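Local coordinates for protein alpha-galacturonidase (PDB 3FEF) that hydrolyses the alpha-1,4 linkages of galacturonate oligomers, di-galacturonate being the probable natural substrate, to release alpha-D-galacturonate, using NAD(+) and a manganese ion, at residues W18-M23 with Q307-L312. Sequence-based numbering, arbitrary orientation.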
loop_
_atom_site.group_PDB
_atom_site.type_symbol
_atom_site.label_atom_id
_atom_site.label_comp_id
_atom_site.label_asym_id
_atom_site.label_seq_id
_atom_site.Cartn_x
_atom_site.Cartn_y
_atom_site.Cartn_z
ATOM N N TRP A 18 -14.016 35.446 8.590
ATOM C CA TRP A 18 -13.600 34.497 9.632
ATOM C C TRP A 18 -13.181 35.109 10.972
ATOM O O TRP A 18 -13.572 34.603 12.012
ATOM C CB TRP A 18 -12.504 33.554 9.107
ATOM C CG TRP A 18 -13.016 32.703 7.984
ATOM C CD1 TRP A 18 -12.756 32.849 6.650
ATOM C CD2 TRP A 18 -13.927 31.606 8.102
ATOM N NE1 TRP A 18 -13.434 31.886 5.934
ATOM C CE2 TRP A 18 -14.158 31.113 6.805
ATOM C CE3 TRP A 18 -14.543 30.972 9.186
ATOM C CZ2 TRP A 18 -14.991 30.017 6.561
ATOM C CZ3 TRP A 18 -15.373 29.893 8.947
ATOM C CH2 TRP A 18 -15.593 29.425 7.643
ATOM N N ALA A 19 -12.371 36.164 10.968
ATOM C CA ALA A 19 -11.954 36.766 12.252
ATOM C C ALA A 19 -13.149 37.215 13.115
ATOM O O ALA A 19 -13.171 36.990 14.318
ATOM C CB ALA A 19 -10.966 37.933 12.036
ATOM N N ARG A 20 -14.133 37.841 12.486
ATOM C CA ARG A 20 -15.345 38.312 13.167
ATOM C C ARG A 20 -16.146 37.153 13.754
ATOM O O ARG A 20 -16.546 37.176 14.919
ATOM C CB ARG A 20 -16.244 39.080 12.191
ATOM C CG ARG A 20 -15.685 40.397 11.746
ATOM C CD ARG A 20 -15.477 41.323 12.925
ATOM N NE ARG A 20 -14.581 42.397 12.540
ATOM C CZ ARG A 20 -14.960 43.444 11.820
ATOM N NH1 ARG A 20 -16.229 43.549 11.446
ATOM N NH2 ARG A 20 -14.073 44.381 11.478
ATOM N N SER A 21 -16.374 36.143 12.933
ATOM C CA SER A 21 -17.054 34.940 13.372
ATOM C C SER A 21 -16.317 34.281 14.548
ATOM O O SER A 21 -16.924 33.882 15.541
ATOM C CB SER A 21 -17.206 33.977 12.199
ATOM O OG SER A 21 -16.753 32.689 12.577
ATOM N N LEU A 22 -14.999 34.194 14.452
ATOM C CA LEU A 22 -14.215 33.712 15.576
ATOM C C LEU A 22 -14.456 34.575 16.828
ATOM O O LEU A 22 -14.618 34.060 17.930
ATOM C CB LEU A 22 -12.728 33.697 15.217
ATOM C CG LEU A 22 -11.771 33.594 16.400
ATOM C CD1 LEU A 22 -11.742 32.170 16.944
ATOM C CD2 LEU A 22 -10.363 34.088 16.028
HETATM N N MSE A 23 -14.468 35.890 16.662
HETATM C CA MSE A 23 -14.654 36.782 17.810
HETATM C C MSE A 23 -15.998 36.568 18.502
HETATM O O MSE A 23 -16.067 36.443 19.726
HETATM C CB MSE A 23 -14.511 38.240 17.383
HETATM C CG MSE A 23 -13.104 38.597 16.994
HETATM SE SE MSE A 23 -12.949 40.411 16.273
HETATM C CE MSE A 23 -11.325 40.102 15.245
ATOM N N GLN A 307 -17.500 49.723 5.830
ATOM C CA GLN A 307 -18.368 50.722 6.445
ATOM C C GLN A 307 -18.895 50.225 7.769
ATOM O O GLN A 307 -18.876 50.948 8.759
ATOM C CB GLN A 307 -19.539 51.068 5.525
ATOM C CG GLN A 307 -19.106 51.732 4.244
ATOM C CD GLN A 307 -20.259 51.940 3.279
ATOM O OE1 GLN A 307 -21.274 52.551 3.628
ATOM N NE2 GLN A 307 -20.108 51.433 2.058
ATOM N N GLU A 308 -19.368 48.982 7.781
ATOM C CA GLU A 308 -19.828 48.369 9.017
ATOM C C GLU A 308 -18.729 48.400 10.079
ATOM O O GLU A 308 -18.970 48.766 11.236
ATOM C CB GLU A 308 -20.311 46.936 8.793
ATOM C CG GLU A 308 -21.291 46.490 9.874
ATOM C CD GLU A 308 -21.144 45.027 10.278
ATOM O OE1 GLU A 308 -20.490 44.246 9.543
ATOM O OE2 GLU A 308 -21.692 44.660 11.349
ATOM N N THR A 309 -17.520 48.024 9.683
ATOM C CA THR A 309 -16.380 48.093 10.597
ATOM C C THR A 309 -16.180 49.505 11.184
ATOM O O THR A 309 -15.941 49.662 12.385
ATOM C CB THR A 309 -15.081 47.673 9.910
ATOM O OG1 THR A 309 -15.130 46.269 9.592
ATOM C CG2 THR A 309 -13.880 47.986 10.819
ATOM N N GLU A 310 -16.261 50.528 10.341
ATOM C CA GLU A 310 -16.081 51.896 10.833
ATOM C C GLU A 310 -17.217 52.273 11.782
ATOM O O GLU A 310 -17.035 53.059 12.709
ATOM C CB GLU A 310 -15.975 52.898 9.676
ATOM C CG GLU A 310 -14.701 52.756 8.835
ATOM C CD GLU A 310 -13.432 52.726 9.687
ATOM O OE1 GLU A 310 -13.260 53.619 10.558
ATOM O OE2 GLU A 310 -12.599 51.808 9.481
ATOM N N ARG A 311 -18.386 51.683 11.551
ATOM C CA ARG A 311 -19.552 51.915 12.390
ATOM C C ARG A 311 -19.271 51.458 13.812
ATOM O O ARG A 311 -19.386 52.234 14.765
ATOM C CB ARG A 311 -20.747 51.150 11.833
ATOM C CG ARG A 311 -22.081 51.869 11.967
ATOM C CD ARG A 311 -23.204 51.019 11.375
ATOM N NE ARG A 311 -23.429 49.816 12.181
ATOM C CZ ARG A 311 -24.038 48.715 11.747
ATOM N NH1 ARG A 311 -24.485 48.646 10.495
ATOM N NH2 ARG A 311 -24.193 47.676 12.563
ATOM N N LEU A 312 -18.890 50.190 13.949
ATOM C CA LEU A 312 -18.574 49.634 15.251
ATOM C C LEU A 312 -17.467 50.436 15.936
ATOM O O LEU A 312 -17.507 50.643 17.137
ATOM C CB LEU A 312 -18.190 48.154 15.140
ATOM C CG LEU A 312 -19.238 47.226 14.506
ATOM C CD1 LEU A 312 -18.645 45.856 14.159
ATOM C CD2 LEU A 312 -20.468 47.071 15.390
#
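Arg20 and Thr309 join two helices by a side-chain hydrogen bond in a small, largely buried contact between the Rossmann-fold part of this family 4 glycosidase and its C-terminal part. Helix 18-28 is the first helix of the Rossmann fold, following strand 6-11 and the glycine-rich loop after it, in the region that by similarity binds NAD(+); helix 295-314 comes from the C-terminal region and runs past it at a distance, with Ile52 of helix 43-53 touching both Arg20 and Thr309. The backbones stay well apart, with Arg20 CA and Thr309 CA 10.2 Å from each other, and the arginine side chain spans the gap. Its chain bends at chi2 (-61°), then runs out to present the edge of the guanidinium to the threonine. There NH2 donates to Thr309 OG1 over 2.9 Å, nearly straight at 163°, with the oxygen only 8° out of the guanidinium plane. Further in, NE gives a hydrogen bond to Asn49 OD1 of helix 43-53, so the flat group is gripped from two helices and its rotation is restricted. Thr309 OG1 is also hydrogen-bonded to Gln16 OE1, its strongest partner, and to Lys305 O in the preceding turn. A leucine in place of Arg20 would probably leave Asn49 OD1 without its NE partner and cost Thr309 OG1 the donor from NH2, though Gln16 and Lys305 would still hold the hydroxyl. Carbon contacts add little: Leu312 CD1 approaches Arg20 NH1 obliquely at 4.3 Å, while the methyl CG2 of Thr309 lies 3.7 Å from Arg20 NH2.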